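Local coordinates for probable GTPase engC (Thermotoga maritima, PDB 1U0L), which probably hydrolyses GTP slowly, with stimulation by the 30S ribosomal subunit, and assists the late maturation of that subunit, at residues L185-A188 with L193-R196; A214-F219 with Y224-P229. All blocks are in the same frame, centred on the assembly; numbering follows the deposited sequence.

Contact 1: residues L185-A188 with L193-R196; sequences LLNA and LKLR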
ATOM      1  N   LEU A 185      -6.176  14.358  -1.705  1.00 36.68           N
ATOM      2  CA  LEU A 185      -4.717  14.514  -1.708  1.00 36.37           C
ATOM      3  C   LEU A 185      -4.191  14.294  -3.123  1.00 35.31           C
ATOM      4  O   LEU A 185      -3.355  15.044  -3.619  1.00 33.87           O
ATOM      5  CB  LEU A 185      -4.071  13.510  -0.752  1.00 26.10           C
ATOM      6  CG  LEU A 185      -4.145  13.857   0.734  1.00 24.30           C
ATOM      7  CD1 LEU A 185      -3.792  12.657   1.595  1.00 21.47           C
ATOM      8  CD2 LEU A 185      -3.201  15.011   1.004  1.00 24.00           C
ATOM      9  N   LEU A 186      -4.716  13.255  -3.763  1.00 30.52           N
ATOM     10  CA  LEU A 186      -4.346  12.892  -5.118  1.00 30.86           C
ATOM     11  C   LEU A 186      -4.472  14.088  -6.042  1.00 31.62           C
ATOM     12  O   LEU A 186      -3.566  14.378  -6.837  1.00 29.95           O
ATOM     13  CB  LEU A 186      -5.256  11.774  -5.616  1.00 38.68           C
ATOM     14  CG  LEU A 186      -4.919  11.179  -6.976  1.00 41.90           C
ATOM     15  CD1 LEU A 186      -3.483  10.705  -6.983  1.00 45.05           C
ATOM     16  CD2 LEU A 186      -5.855  10.017  -7.264  1.00 43.88           C
ATOM     17  N   ASN A 187      -5.601  14.785  -5.929  1.00 37.83           N
ATOM     18  CA  ASN A 187      -5.864  15.942  -6.770  1.00 36.86           C
ATOM     19  C   ASN A 187      -4.990  17.121  -6.394  1.00 35.16           C
ATOM     20  O   ASN A 187      -4.734  17.992  -7.216  1.00 36.12           O
ATOM     21  CB  ASN A 187      -7.339  16.331  -6.698  1.00 37.86           C
ATOM     22  CG  ASN A 187      -7.730  17.308  -7.788  1.00 39.90           C
ATOM     23  OD1 ASN A 187      -7.428  18.495  -7.707  1.00 39.57           O
ATOM     24  ND2 ASN A 187      -8.388  16.804  -8.829  1.00 40.47           N
ATOM     25  N   ALA A 188      -4.536  17.145  -5.148  1.00 24.65           N
ATOM     26  CA  ALA A 188      -3.666  18.215  -4.675  1.00 24.67           C
ATOM     27  C   ALA A 188      -2.256  18.013  -5.241  1.00 25.67           C
ATOM     28  O   ALA A 188      -1.532  18.981  -5.506  1.00 25.15           O
ATOM     29  CB  ALA A 188      -3.623  18.215  -3.140  1.00 20.45           C
ATOM     30  N   LEU A 193      -6.213  14.354 -11.435  1.00 47.68           N
ATOM     31  CA  LEU A 193      -6.221  12.955 -11.011  1.00 48.75           C
ATOM     32  C   LEU A 193      -7.173  12.706  -9.843  1.00 50.11           C
ATOM     33  O   LEU A 193      -7.313  13.548  -8.953  1.00 50.18           O
ATOM     34  CB  LEU A 193      -4.819  12.530 -10.575  1.00 32.39           C
ATOM     35  CG  LEU A 193      -3.716  12.398 -11.617  1.00 30.02           C
ATOM     36  CD1 LEU A 193      -2.444  11.970 -10.919  1.00 28.67           C
ATOM     37  CD2 LEU A 193      -4.120  11.373 -12.671  1.00 30.53           C
ATOM     38  N   LYS A 194      -7.811  11.538  -9.826  1.00 42.98           N
ATOM     39  CA  LYS A 194      -8.729  11.222  -8.738  1.00 45.35           C
ATOM     40  C   LYS A 194      -9.010   9.736  -8.617  1.00 44.69           C
ATOM     41  O   LYS A 194      -8.917   8.999  -9.598  1.00 46.94           O
ATOM     42  CB  LYS A 194     -10.049  11.967  -8.930  1.00 92.52           C
ATOM     43  CG  LYS A 194     -10.748  11.632 -10.237  1.00 96.63           C
ATOM     44  CD  LYS A 194     -11.992  12.480 -10.446  1.00100.69           C
ATOM     45  CE  LYS A 194     -11.673  13.974 -10.395  1.00103.56           C
ATOM     46  NZ  LYS A 194     -10.643  14.393 -11.392  1.00104.69           N
ATOM     47  N   LEU A 195      -9.352   9.309  -7.404  1.00 25.26           N
ATOM     48  CA  LEU A 195      -9.670   7.915  -7.122  1.00 25.91           C
ATOM     49  C   LEU A 195     -10.971   7.510  -7.792  1.00 27.12           C
ATOM     50  O   LEU A 195     -11.724   8.363  -8.248  1.00 28.59           O
ATOM     51  CB  LEU A 195      -9.796   7.708  -5.622  1.00 40.46           C
ATOM     52  CG  LEU A 195      -8.502   7.865  -4.829  1.00 40.81           C
ATOM     53  CD1 LEU A 195      -8.817   7.908  -3.339  1.00 42.29           C
ATOM     54  CD2 LEU A 195      -7.561   6.709  -5.153  1.00 40.68           C
ATOM     55  N   ARG A 196     -11.246   6.215  -7.857  1.00 45.67           N
ATOM     56  CA  ARG A 196     -12.485   5.761  -8.466  1.00 48.98           C
ATOM     57  C   ARG A 196     -13.652   6.065  -7.542  1.00 49.66           C
ATOM     58  O   ARG A 196     -14.756   5.564  -7.746  1.00 51.36           O
ATOM     59  CB  ARG A 196     -12.438   4.259  -8.739  1.00 81.32           C
ATOM     60  CG  ARG A 196     -11.945   3.899 -10.120  1.00 84.80           C
ATOM     61  CD  ARG A 196     -12.755   4.616 -11.189  1.00 87.66           C
ATOM     62  NE  ARG A 196     -12.744   3.897 -12.460  1.00 92.33           N
ATOM     63  CZ  ARG A 196     -13.252   2.680 -12.634  1.00 94.51           C
ATOM     64  NH1 ARG A 196     -13.815   2.041 -11.613  1.00 96.64           N
ATOM     65  NH2 ARG A 196     -13.201   2.100 -13.826  1.00 94.98           N
TER
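Leu186 meets Leu193 and the backbone beyond it where the helix that begins in the P-loop of this GTPase domain, 182-189, is touched by the chain that has doubled back past its C-terminal end. The branch carbon CG of Leu186 lies 3.8 Å from CB of Leu193, and the two side chains cross at about a right angle. One methyl goes further: Leu186 CD2 sits 3.4 Å from Lys194 C and ends 4.2 Å from Leu195 CG, so the side chain spans three residues of the loop, CG over Leu193 and CD2 over Lys194 and Leu195. What sends it there is the first torsion of Leu186 (chi1 -174°), which sets CG opposite the backbone N and leans it beside the carbonyl carbon, toward the loop 193-196. Asn187 packs its CB against the carbonyl oxygen of Leu193, and the CA atoms of Asn187 and Leu193 are 5.2 Å apart.

Farther out, Phe219 touches both Leu186 and Leu193. The side chain of Leu195 lies against Lys182 and the bound GDP. The loop is also fastened to the start of the helix, where the backbone N of Leu195 hydrogen-bonds to OG of Ser183.

Contact 2: residues A214-F219 with Y224-P229; sequences AQLLKF and YVVDTP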
ATOM      1  N   ALA A 214      -8.325  -2.130 -11.555  1.00 43.54           N
ATOM      2  CA  ALA A 214      -7.700  -0.857 -11.244  1.00 38.31           C
ATOM      3  C   ALA A 214      -7.018  -0.320 -12.473  1.00 34.85           C
ATOM      4  O   ALA A 214      -7.014  -0.955 -13.519  1.00 36.36           O
ATOM      5  CB  ALA A 214      -6.686  -1.028 -10.130  1.00 58.24           C
ATOM      6  N   GLN A 215      -6.440   0.862 -12.341  1.00 29.32           N
ATOM      7  CA  GLN A 215      -5.726   1.494 -13.431  1.00 26.03           C
ATOM      8  C   GLN A 215      -4.534   2.177 -12.823  1.00 25.91           C
ATOM      9  O   GLN A 215      -4.502   2.429 -11.618  1.00 24.44           O
ATOM     10  CB  GLN A 215      -6.593   2.535 -14.113  1.00 36.89           C
ATOM     11  CG  GLN A 215      -7.587   1.964 -15.072  1.00 40.37           C
ATOM     12  CD  GLN A 215      -8.304   3.048 -15.831  1.00 41.83           C
ATOM     13  OE1 GLN A 215      -7.728   4.105 -16.107  1.00 44.71           O
ATOM     14  NE2 GLN A 215      -9.561   2.798 -16.188  1.00 41.86           N
ATOM     15  N   LEU A 216      -3.534   2.476 -13.634  1.00 41.73           N
ATOM     16  CA  LEU A 216      -2.389   3.162 -13.080  1.00 40.74           C
ATOM     17  C   LEU A 216      -2.463   4.572 -13.613  1.00 40.73           C
ATOM     18  O   LEU A 216      -2.666   4.776 -14.802  1.00 42.67           O
ATOM     19  CB  LEU A 216      -1.085   2.475 -13.493  1.00 24.33           C
ATOM     20  CG  LEU A 216      -0.906   1.036 -12.998  1.00 20.47           C
ATOM     21  CD1 LEU A 216       0.478   0.556 -13.352  1.00 19.46           C
ATOM     22  CD2 LEU A 216      -1.093   0.974 -11.486  1.00 20.88           C
ATOM     23  N   LEU A 217      -2.351   5.546 -12.724  1.00 38.36           N
ATOM     24  CA  LEU A 217      -2.395   6.928 -13.141  1.00 40.27           C
ATOM     25  C   LEU A 217      -0.966   7.426 -13.113  1.00 43.04           C
ATOM     26  O   LEU A 217      -0.269   7.262 -12.105  1.00 44.17           O
ATOM     27  CB  LEU A 217      -3.264   7.739 -12.186  1.00 32.99           C
ATOM     28  CG  LEU A 217      -4.719   7.283 -12.163  1.00 33.18           C
ATOM     29  CD1 LEU A 217      -5.449   7.945 -11.009  1.00 33.92           C
ATOM     30  CD2 LEU A 217      -5.373   7.612 -13.498  1.00 31.50           C
ATOM     31  N   LYS A 218      -0.518   8.022 -14.215  1.00 35.65           N
ATOM     32  CA  LYS A 218       0.846   8.509 -14.272  1.00 36.90           C
ATOM     33  C   LYS A 218       0.945   9.876 -13.617  1.00 36.41           C
ATOM     34  O   LYS A 218       0.098  10.742 -13.833  1.00 37.28           O
ATOM     35  CB  LYS A 218       1.320   8.596 -15.722  1.00 70.73           C
ATOM     36  CG  LYS A 218       2.819   8.829 -15.863  1.00 76.49           C
ATOM     37  CD  LYS A 218       3.240   9.134 -17.294  1.00 81.18           C
ATOM     38  CE  LYS A 218       2.905   8.001 -18.256  1.00 84.75           C
ATOM     39  NZ  LYS A 218       1.435   7.829 -18.471  1.00 87.02           N
ATOM     40  N   PHE A 219       1.980  10.064 -12.809  1.00 35.99           N
ATOM     41  CA  PHE A 219       2.189  11.339 -12.143  1.00 37.52           C
ATOM     42  C   PHE A 219       2.971  12.286 -13.031  1.00 37.48           C
ATOM     43  O   PHE A 219       3.833  11.871 -13.809  1.00 36.20           O
ATOM     44  CB  PHE A 219       2.960  11.156 -10.833  1.00 46.97           C
ATOM     45  CG  PHE A 219       2.098  10.778  -9.666  1.00 48.07           C
ATOM     46  CD1 PHE A 219       2.419   9.677  -8.876  1.00 48.14           C
ATOM     47  CD2 PHE A 219       0.971  11.527  -9.350  1.00 47.32           C
ATOM     48  CE1 PHE A 219       1.631   9.324  -7.789  1.00 48.91           C
ATOM     49  CE2 PHE A 219       0.174  11.183  -8.265  1.00 48.34           C
ATOM     50  CZ  PHE A 219       0.504  10.080  -7.484  1.00 48.24           C
ATOM     51  N   TYR A 224       3.640   6.178 -10.680  1.00 42.84           N
ATOM     52  CA  TYR A 224       2.223   5.918 -10.829  1.00 42.77           C
ATOM     53  C   TYR A 224       1.548   5.687  -9.502  1.00 42.21           C
ATOM     54  O   TYR A 224       2.192   5.308  -8.518  1.00 42.44           O
ATOM     55  CB  TYR A 224       1.961   4.671 -11.653  1.00 45.19           C
ATOM     56  CG  TYR A 224       2.617   4.603 -12.997  1.00 50.32           C
ATOM     57  CD1 TYR A 224       3.951   4.205 -13.127  1.00 51.22           C
ATOM     58  CD2 TYR A 224       1.873   4.813 -14.158  1.00 52.18           C
ATOM     59  CE1 TYR A 224       4.522   4.002 -14.379  1.00 52.86           C
ATOM     60  CE2 TYR A 224       2.435   4.613 -15.416  1.00 55.02           C
ATOM     61  CZ  TYR A 224       3.755   4.203 -15.518  1.00 54.35           C
ATOM     62  OH  TYR A 224       4.279   3.940 -16.756  1.00 55.79           O
ATOM     63  N   VAL A 225       0.238   5.912  -9.499  1.00 44.57           N
ATOM     64  CA  VAL A 225      -0.591   5.657  -8.331  1.00 42.34           C
ATOM     65  C   VAL A 225      -1.824   4.924  -8.840  1.00 41.30           C
ATOM     66  O   VAL A 225      -2.354   5.236  -9.908  1.00 41.83           O
ATOM     67  CB  VAL A 225      -1.014   6.937  -7.579  1.00 24.27           C
ATOM     68  CG1 VAL A 225      -1.957   7.793  -8.435  1.00 21.70           C
ATOM     69  CG2 VAL A 225      -1.658   6.528  -6.241  1.00 21.42           C
ATOM     70  N   VAL A 226      -2.266   3.940  -8.069  1.00 26.67           N
ATOM     71  CA  VAL A 226      -3.401   3.129  -8.466  1.00 23.53           C
ATOM     72  C   VAL A 226      -4.755   3.817  -8.495  1.00 24.65           C
ATOM     73  O   VAL A 226      -5.035   4.753  -7.758  1.00 23.35           O
ATOM     74  CB  VAL A 226      -3.498   1.853  -7.597  1.00  8.69           C
ATOM     75  CG1 VAL A 226      -4.344   0.804  -8.299  1.00  4.88           C
ATOM     76  CG2 VAL A 226      -2.103   1.294  -7.334  1.00  4.69           C
ATOM     77  N   ASP A 227      -5.564   3.320  -9.417  1.00 43.76           N
ATOM     78  CA  ASP A 227      -6.929   3.736  -9.699  1.00 44.07           C
ATOM     79  C   ASP A 227      -7.719   3.825  -8.405  1.00 43.96           C
ATOM     80  O   ASP A 227      -8.092   4.896  -7.969  1.00 43.13           O
ATOM     81  CB  ASP A 227      -7.543   2.671 -10.606  1.00 46.32           C
ATOM     82  CG  ASP A 227      -8.704   3.173 -11.393  1.00 49.22           C
ATOM     83  OD1 ASP A 227      -8.754   4.392 -11.636  1.00 53.79           O
ATOM     84  OD2 ASP A 227      -9.551   2.340 -11.788  1.00 50.42           O
ATOM     85  N   THR A 228      -7.952   2.666  -7.798  1.00 46.32           N
ATOM     86  CA  THR A 228      -8.704   2.546  -6.557  1.00 43.15           C
ATOM     87  C   THR A 228      -7.747   2.429  -5.353  1.00 43.30           C
ATOM     88  O   THR A 228      -6.530   2.342  -5.531  1.00 43.84           O
ATOM     89  CB  THR A 228      -9.646   1.314  -6.636  1.00 35.93           C
ATOM     90  OG1 THR A 228      -8.947   0.132  -6.233  1.00 35.48           O
ATOM     91  CG2 THR A 228     -10.127   1.111  -8.081  1.00 34.57           C
ATOM     92  N   PRO A 229      -8.284   2.440  -4.113  1.00 28.53           N
ATOM     93  CA  PRO A 229      -7.435   2.345  -2.916  1.00 23.17           C
ATOM     94  C   PRO A 229      -7.008   0.941  -2.544  1.00 23.30           C
ATOM     95  O   PRO A 229      -7.664  -0.042  -2.913  1.00 20.42           O
ATOM     96  CB  PRO A 229      -8.287   2.981  -1.815  1.00 15.36           C
ATOM     97  CG  PRO A 229      -9.278   3.806  -2.551  1.00 17.93           C
ATOM     98  CD  PRO A 229      -9.618   2.936  -3.740  1.00 18.53           C
TER
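Leu217 and Val225 form the hydrogen-bonded pair at the middle of an antiparallel beta hairpin, whose strand 216-218 is outermost in the central sheet of the GTPase domain. Two backbone bonds join them: Leu217 N to Val225 O at 2.8 Å and nearly straight (165°), and Val225 N to Leu217 O at 3.0 Å. Past the strands, Asp227 N donates to Gln215 O, a more bent bond at 136°.

Apolar contacts fall on both faces. Leu217 and Val225 share one, where Phe219 packs against Val225; chi1 of 67° puts Val225 CG1 between its own backbone N and carbonyl carbon, 3.5 Å from Phe219 CZ. Both Phe219 and Val225 touch Leu186 of helix 182-189. On the face of Leu216, Tyr224 and Val226, Leu216 CB lies 3.8 Å from CD2 of the Tyr224 ring, which also touches CA of Lys218; Ala214 CB packs against Val226 CG1 at 3.5 Å.

Among polar groups, Tyr224 OH and Lys218 NZ both turn to Glu26, by a hydrogen bond and a salt bridge.

Backbone bonding thus holds the hairpin together while Phe219 and Val225 bind it to the nucleotide-binding helix. Toward the OB-fold domain it is tied by the shared Glu26 carboxylate and by a backbone bond from Leu216 to Val16.

Overall arrangement
Contact 1 precedes contact 2 in the sequence, with about 9 Å between their centres, both within the circularly permuted GTPase domain. Apolar side chains join them: Leu186 CD1 reaches Val225 CG1 at 3.6 Å, and Leu193 CD2 reaches Leu217 CB at 3.8 Å, so the loop 193-196 and helix 182-189 both rest on the hairpin. Nearer the nucleotide, Leu195 CD2 packs 3.4 Å from Asp227 O. The side chain of Leu195 comes within about 4 Å of GDP, whereas the side chain of Thr228 in contact 2 is about 10 Å from it. Contact 1 therefore borders the nucleotide pocket directly, and contact 2 lies farther from GDP and borders the OB-fold domain.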